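Local atomic coordinates of probable ss-1,3-N-acetylglucosaminyltransferase (Staphylococcus aureus subsp. aureus N315, PDB entry 6H21), a protein that belongs to the family 2 glycosyltransferases of the GT-A clan and carries a helical TarS-type linker domain near its C-terminal end. Residues Phe287-Met292 / Ala337-Asp342; Glu299-Phe304 / Glu328-Asn333. One frame throughout, in Å; residues are numbered along the deposited sequence.

Interaction 1: Phe287-Met292 / Ala337-Asp342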
loop_
_atom_site.group_PDB
_atom_site.type_symbol
_atom_site.label_atom_id
_atom_site.label_comp_id
_atom_site.label_asym_id
_atom_site.label_seq_id
_atom_site.Cartn_x
_atom_site.Cartn_y
_atom_site.Cartn_z
ATOM N N PHE C 287 -2.947 -16.365 2.034
ATOM C CA PHE C 287 -3.595 -16.726 0.781
ATOM C C PHE C 287 -3.399 -15.642 -0.296
ATOM O O PHE C 287 -3.348 -15.958 -1.480
ATOM C CB PHE C 287 -5.092 -16.956 1.003
ATOM C CG PHE C 287 -5.910 -15.699 1.155
ATOM C CD1 PHE C 287 -6.016 -15.054 2.379
ATOM C CD2 PHE C 287 -6.544 -15.137 0.055
ATOM C CE1 PHE C 287 -6.745 -13.883 2.510
ATOM C CE2 PHE C 287 -7.269 -13.964 0.188
ATOM C CZ PHE C 287 -7.366 -13.340 1.416
ATOM N N ALA C 288 -3.336 -14.371 0.110
ATOM C CA ALA C 288 -3.508 -13.230 -0.847
ATOM C C ALA C 288 -2.418 -13.228 -1.933
ATOM O O ALA C 288 -2.741 -12.981 -3.086
ATOM C CB ALA C 288 -3.598 -11.900 -0.115
ATOM N N ASN C 289 -1.162 -13.535 -1.579
ATOM C CA ASN C 289 -0.065 -13.554 -2.536
ATOM C C ASN C 289 0.293 -14.994 -2.960
ATOM O O ASN C 289 1.358 -15.216 -3.508
ATOM C CB ASN C 289 1.166 -12.852 -1.965
ATOM C CG ASN C 289 0.975 -11.362 -1.797
ATOM O OD1 ASN C 289 0.919 -10.622 -2.777
ATOM N ND2 ASN C 289 0.902 -10.908 -0.567
ATOM N N SER C 290 -0.591 -15.962 -2.672
ATOM C CA SER C 290 -0.369 -17.371 -2.930
ATOM C C SER C 290 -0.634 -17.676 -4.404
ATOM O O SER C 290 -1.053 -16.815 -5.168
ATOM C CB SER C 290 -1.249 -18.235 -2.035
ATOM O OG SER C 290 -2.601 -18.262 -2.500
ATOM N N LYS C 291 -0.448 -18.949 -4.769
ATOM C CA LYS C 291 -0.736 -19.443 -6.101
ATOM C C LYS C 291 -2.225 -19.810 -6.271
ATOM O O LYS C 291 -2.600 -20.312 -7.322
ATOM C CB LYS C 291 0.186 -20.627 -6.392
ATOM C CG LYS C 291 1.630 -20.236 -6.676
ATOM C CD LYS C 291 2.535 -21.437 -6.854
ATOM C CE LYS C 291 3.687 -21.184 -7.802
ATOM N NZ LYS C 291 4.460 -19.997 -7.372
ATOM N N MET C 292 -3.071 -19.579 -5.263
ATOM C CA MET C 292 -4.515 -19.773 -5.408
ATOM C C MET C 292 -5.013 -18.999 -6.627
ATOM O O MET C 292 -4.550 -17.862 -6.871
ATOM C CB MET C 292 -5.287 -19.255 -4.198
ATOM C CG MET C 292 -5.561 -20.295 -3.137
ATOM S SD MET C 292 -6.257 -19.532 -1.660
ATOM C CE MET C 292 -7.715 -18.773 -2.365
ATOM N N ALA C 337 -5.398 -4.694 -1.200
ATOM C CA ALA C 337 -4.957 -4.186 0.097
ATOM C C ALA C 337 -4.431 -5.329 0.971
ATOM O O ALA C 337 -3.453 -5.143 1.658
ATOM C CB ALA C 337 -6.064 -3.429 0.768
ATOM N N VAL C 338 -5.027 -6.528 0.907
ATOM C CA VAL C 338 -4.484 -7.660 1.693
ATOM C C VAL C 338 -3.109 -8.064 1.140
ATOM O O VAL C 338 -2.152 -8.271 1.903
ATOM C CB VAL C 338 -5.461 -8.850 1.779
ATOM C CG1 VAL C 338 -4.875 -9.984 2.608
ATOM C CG2 VAL C 338 -6.814 -8.422 2.334
ATOM N N MET C 339 -3.014 -8.171 -0.190
ATOM C CA MET C 339 -1.773 -8.455 -0.869
ATOM C C MET C 339 -0.691 -7.456 -0.410
ATOM O O MET C 339 0.410 -7.859 -0.057
ATOM C CB MET C 339 -1.944 -8.362 -2.385
ATOM C CG MET C 339 -2.737 -9.504 -2.979
ATOM S SD MET C 339 -3.021 -9.257 -4.730
ATOM C CE MET C 339 -1.431 -9.685 -5.427
ATOM N N ILE C 340 -1.030 -6.171 -0.398
ATOM C CA ILE C 340 -0.074 -5.125 -0.003
ATOM C C ILE C 340 0.275 -5.302 1.482
ATOM O O ILE C 340 1.413 -5.327 1.829
ATOM C CB ILE C 340 -0.632 -3.728 -0.319
ATOM C CG1 ILE C 340 -0.711 -3.483 -1.830
ATOM C CG2 ILE C 340 0.183 -2.648 0.373
ATOM C CD1 ILE C 340 -1.722 -2.419 -2.215
ATOM N N ALA C 341 -0.733 -5.516 2.327
ATOM C CA ALA C 341 -0.497 -5.702 3.780
ATOM C C ALA C 341 0.496 -6.846 4.015
ATOM O O ALA C 341 1.420 -6.720 4.842
ATOM C CB ALA C 341 -1.791 -5.958 4.500
ATOM N N ASP C 342 0.358 -7.933 3.237
ATOM C CA ASP C 342 1.211 -9.113 3.416
ATOM C C ASP C 342 2.648 -8.818 2.963
ATOM O O ASP C 342 3.577 -9.321 3.585
ATOM C CB ASP C 342 0.652 -10.339 2.695
ATOM C CG ASP C 342 -0.354 -11.119 3.518
ATOM O OD1 ASP C 342 -0.393 -10.934 4.777
ATOM O OD2 ASP C 342 -1.090 -11.924 2.921
HETATM O O HOH W 1 -3.348 -13.192 2.983
HETATM O O HOH W 2 0.010 -13.359 1.231
#
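Ala288 and Met339 bring a type I turn, Phe287 to Ser290, against one flank of helix 335-344, their CA atoms 5.1 Å apart. A small side chain allows so close an approach: Ala288 CB rests on Val338 CG1 at 3.6 Å, with the CG methylene of Met339 beside it. Asn289 adds the direct polar bond. Its chi1 of -68° sets CG beside the backbone N, and the amide then delivers ND2 to Met339 O at 3.1 Å. That bond is nearly straight (176°) and lies in both the amide plane and the carbonyl plane, on a lone pair of the acceptor. Asn289 OD1 is taken by Asn324 of the second subunit, so one amide ties turn, helix and neighbouring chain together. Asp342 answers the turn through water: its OD2 receives one water held by Ala288 N and another held by both Asn289 N and Asn289 ND2, while OD1 forms a salt bridge to Lys326. Behind this face, Phe287 O accepts from Ser290 N and, at 2.6 Å, from Ser290 OG. Met292 N in turn donates to Ser290 OG, closing an ST turn that shares Ser290 with the type I turn docked against a helix of the linker domain.

Interaction 2: Glu299-Phe304 / Glu328-Asn333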
loop_
_atom_site.group_PDB
_atom_site.type_symbol
_atom_site.label_atom_id
_atom_site.label_comp_id
_atom_site.label_asym_id
_atom_site.label_seq_id
_atom_site.Cartn_x
_atom_site.Cartn_y
_atom_site.Cartn_z
ATOM N N GLU C 299 -13.410 -15.497 -3.321
ATOM C CA GLU C 299 -14.432 -16.207 -2.540
ATOM C C GLU C 299 -13.939 -16.382 -1.095
ATOM O O GLU C 299 -14.695 -16.137 -0.155
ATOM C CB GLU C 299 -14.814 -17.530 -3.217
ATOM C CG GLU C 299 -16.133 -18.129 -2.725
ATOM N N TRP C 300 -12.689 -16.817 -0.920
ATOM C CA TRP C 300 -12.078 -16.965 0.410
ATOM C C TRP C 300 -12.182 -15.651 1.216
ATOM O O TRP C 300 -12.662 -15.634 2.369
ATOM C CB TRP C 300 -10.621 -17.438 0.299
ATOM C CG TRP C 300 -9.986 -17.678 1.632
ATOM C CD1 TRP C 300 -9.253 -16.792 2.362
ATOM C CD2 TRP C 300 -10.064 -18.875 2.426
ATOM N NE1 TRP C 300 -8.850 -17.360 3.538
ATOM C CE2 TRP C 300 -9.330 -18.635 3.607
ATOM C CE3 TRP C 300 -10.692 -20.118 2.259
ATOM C CZ2 TRP C 300 -9.192 -19.592 4.612
ATOM C CZ3 TRP C 300 -10.560 -21.059 3.261
ATOM C CH2 TRP C 300 -9.812 -20.799 4.414
ATOM N N LEU C 301 -11.741 -14.546 0.604
ATOM C CA LEU C 301 -11.718 -13.268 1.281
ATOM C C LEU C 301 -13.148 -12.795 1.541
ATOM O O LEU C 301 -13.377 -12.198 2.538
ATOM C CB LEU C 301 -10.965 -12.231 0.447
ATOM C CG LEU C 301 -10.967 -10.807 1.004
ATOM C CD1 LEU C 301 -10.313 -10.739 2.382
ATOM C CD2 LEU C 301 -10.252 -9.874 0.034
ATOM N N ASN C 302 -14.065 -13.018 0.598
ATOM C CA ASN C 302 -15.466 -12.677 0.830
ATOM C C ASN C 302 -16.009 -13.340 2.119
ATOM O O ASN C 302 -16.683 -12.684 2.897
ATOM C CB ASN C 302 -16.352 -13.042 -0.354
ATOM C CG ASN C 302 -17.723 -12.420 -0.217
ATOM O OD1 ASN C 302 -17.852 -11.191 -0.241
ATOM N ND2 ASN C 302 -18.737 -13.248 -0.035
ATOM N N ASN C 303 -15.711 -14.623 2.338
ATOM C CA ASN C 303 -16.162 -15.342 3.534
ATOM C C ASN C 303 -15.473 -14.782 4.780
ATOM O O ASN C 303 -16.114 -14.620 5.812
ATOM C CB ASN C 303 -15.903 -16.845 3.428
ATOM C CG ASN C 303 -16.877 -17.530 2.496
ATOM O OD1 ASN C 303 -18.064 -17.218 2.520
ATOM N ND2 ASN C 303 -16.397 -18.447 1.671
ATOM N N PHE C 304 -14.164 -14.516 4.671
ATOM C CA PHE C 304 -13.361 -14.000 5.780
ATOM C C PHE C 304 -13.941 -12.644 6.188
ATOM O O PHE C 304 -14.166 -12.398 7.366
ATOM C CB PHE C 304 -11.883 -13.869 5.376
ATOM C CG PHE C 304 -10.878 -13.771 6.495
ATOM C CD1 PHE C 304 -11.249 -13.423 7.779
ATOM C CD2 PHE C 304 -9.523 -13.986 6.247
ATOM C CE1 PHE C 304 -10.309 -13.328 8.791
ATOM C CE2 PHE C 304 -8.586 -13.900 7.263
ATOM C CZ PHE C 304 -8.990 -13.587 8.538
ATOM N N GLU C 328 -7.855 -4.215 8.549
ATOM C CA GLU C 328 -8.740 -3.269 7.875
ATOM C C GLU C 328 -9.001 -3.722 6.428
ATOM O O GLU C 328 -10.082 -3.572 5.940
ATOM C CB GLU C 328 -8.193 -1.837 7.948
ATOM C CG GLU C 328 -9.241 -0.802 7.544
ATOM C CD GLU C 328 -10.550 -0.892 8.311
ATOM O OE1 GLU C 328 -10.484 -0.921 9.554
ATOM O OE2 GLU C 328 -11.632 -0.965 7.685
ATOM N N ALA C 329 -7.984 -4.246 5.749
ATOM C CA ALA C 329 -8.130 -4.679 4.382
ATOM C C ALA C 329 -9.145 -5.833 4.300
ATOM O O ALA C 329 -9.948 -5.864 3.383
ATOM C CB ALA C 329 -6.796 -5.061 3.811
ATOM N N ILE C 330 -9.089 -6.757 5.262
ATOM C CA ILE C 330 -10.082 -7.859 5.345
ATOM C C ILE C 330 -11.477 -7.277 5.575
ATOM O O ILE C 330 -12.444 -7.664 4.881
ATOM C CB ILE C 330 -9.669 -8.901 6.393
ATOM C CG1 ILE C 330 -8.384 -9.599 5.948
ATOM C CG2 ILE C 330 -10.808 -9.900 6.654
ATOM C CD1 ILE C 330 -7.636 -10.288 7.043
ATOM N N ARG C 331 -11.602 -6.325 6.511
ATOM C CA ARG C 331 -12.908 -5.696 6.763
ATOM C C ARG C 331 -13.447 -5.057 5.477
ATOM O O ARG C 331 -14.635 -5.129 5.223
ATOM C CB ARG C 331 -12.878 -4.650 7.882
ATOM C CG ARG C 331 -12.685 -5.230 9.277
ATOM C CD ARG C 331 -13.017 -4.248 10.376
ATOM N NE ARG C 331 -12.995 -4.850 11.703
ATOM C CZ ARG C 331 -14.014 -5.454 12.293
ATOM N NH1 ARG C 331 -13.859 -5.926 13.520
ATOM N NH2 ARG C 331 -15.156 -5.606 11.646
ATOM N N GLN C 332 -12.564 -4.419 4.694
ATOM C CA GLN C 332 -12.969 -3.699 3.479
ATOM C C GLN C 332 -13.174 -4.668 2.300
ATOM O O GLN C 332 -13.626 -4.234 1.255
ATOM C CB GLN C 332 -11.915 -2.651 3.091
ATOM C CG GLN C 332 -11.746 -1.537 4.125
ATOM C CD GLN C 332 -12.985 -0.694 4.293
ATOM O OE1 GLN C 332 -13.748 -0.506 3.359
ATOM N NE2 GLN C 332 -13.221 -0.208 5.498
ATOM N N ASN C 333 -12.807 -5.950 2.453
ATOM C CA ASN C 333 -12.986 -6.982 1.404
ATOM C C ASN C 333 -12.185 -6.555 0.161
ATOM O O ASN C 333 -12.680 -6.583 -0.941
ATOM C CB ASN C 333 -14.482 -7.238 1.125
ATOM C CG ASN C 333 -14.774 -8.514 0.358
ATOM O OD1 ASN C 333 -13.981 -9.463 0.349
ATOM N ND2 ASN C 333 -15.945 -8.568 -0.257
#
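Ile330, which packs on Phe304 and Leu301, has a backbone O gripped by two donors: Asn333 N at 3.0 Å and the hydroxyl of Ser305, from the helix to which Phe304 belongs. Within its own helix the first of these bonds belongs to a Schellman motif that ends helix 324-332, Asn333 turning out of helical geometry with a positive phi of 61°, and its side chain extends to helix 294-308. There the amide lies across Leu301, OD1 of Asn333 standing 3.4 Å from Leu301 CG, while Asn333 ND2 reaches Asn302 OD1 at 3.2 Å. This second link is weak, being bent to 132° between amide planes that are far from parallel. Two helices of the linker domain, 294-308 and 324-332, are thus joined by polar groups at the end of the latter and by apolar packing one turn earlier. In that packing two methyls of Ile330 share one side of the Phe304 ring: CG2 over the face, 4.0 Å from the centroid and offset toward the rim, a CH-pi contact, and CD1 by the rim, 3.7 Å from CE2 of Phe304. Phe304 turns its ring to Ile330 with its CG anti to its own backbone N (chi1 -161°), and Phe245 stacks with the same ring. Leu301 continues the apolar patch, its CD1 lying 4.1 Å from Ile330 CA. On the flank of helix 324-332 that faces the third subunit, Gln332 NE2 is shared between Glu328 OE2, at 2.8 Å, and Tyr294 OH of that neighbouring chain.

Overall arrangement
Interaction 2 is nested inside interaction 1 along the chain: 287-292 comes first, then 299-304 and 328-333, and 337-342 closes the loop. Their centres are 11 Å apart, and all four segments belong to the linker domain. Helices 324-332 and 335-344 follow one another, and the methyls of Ala329 and Ala337 meet where they pack. Phe287 in turn touches both Trp300 and Leu301, tying the turn to helix 294-308. Three helices and a loop therefore share one continuous packed region. Both contacts also reach the third subunit, and interaction 1 the second as well, so the same helices serve the domain's interior and the assembly of three chains.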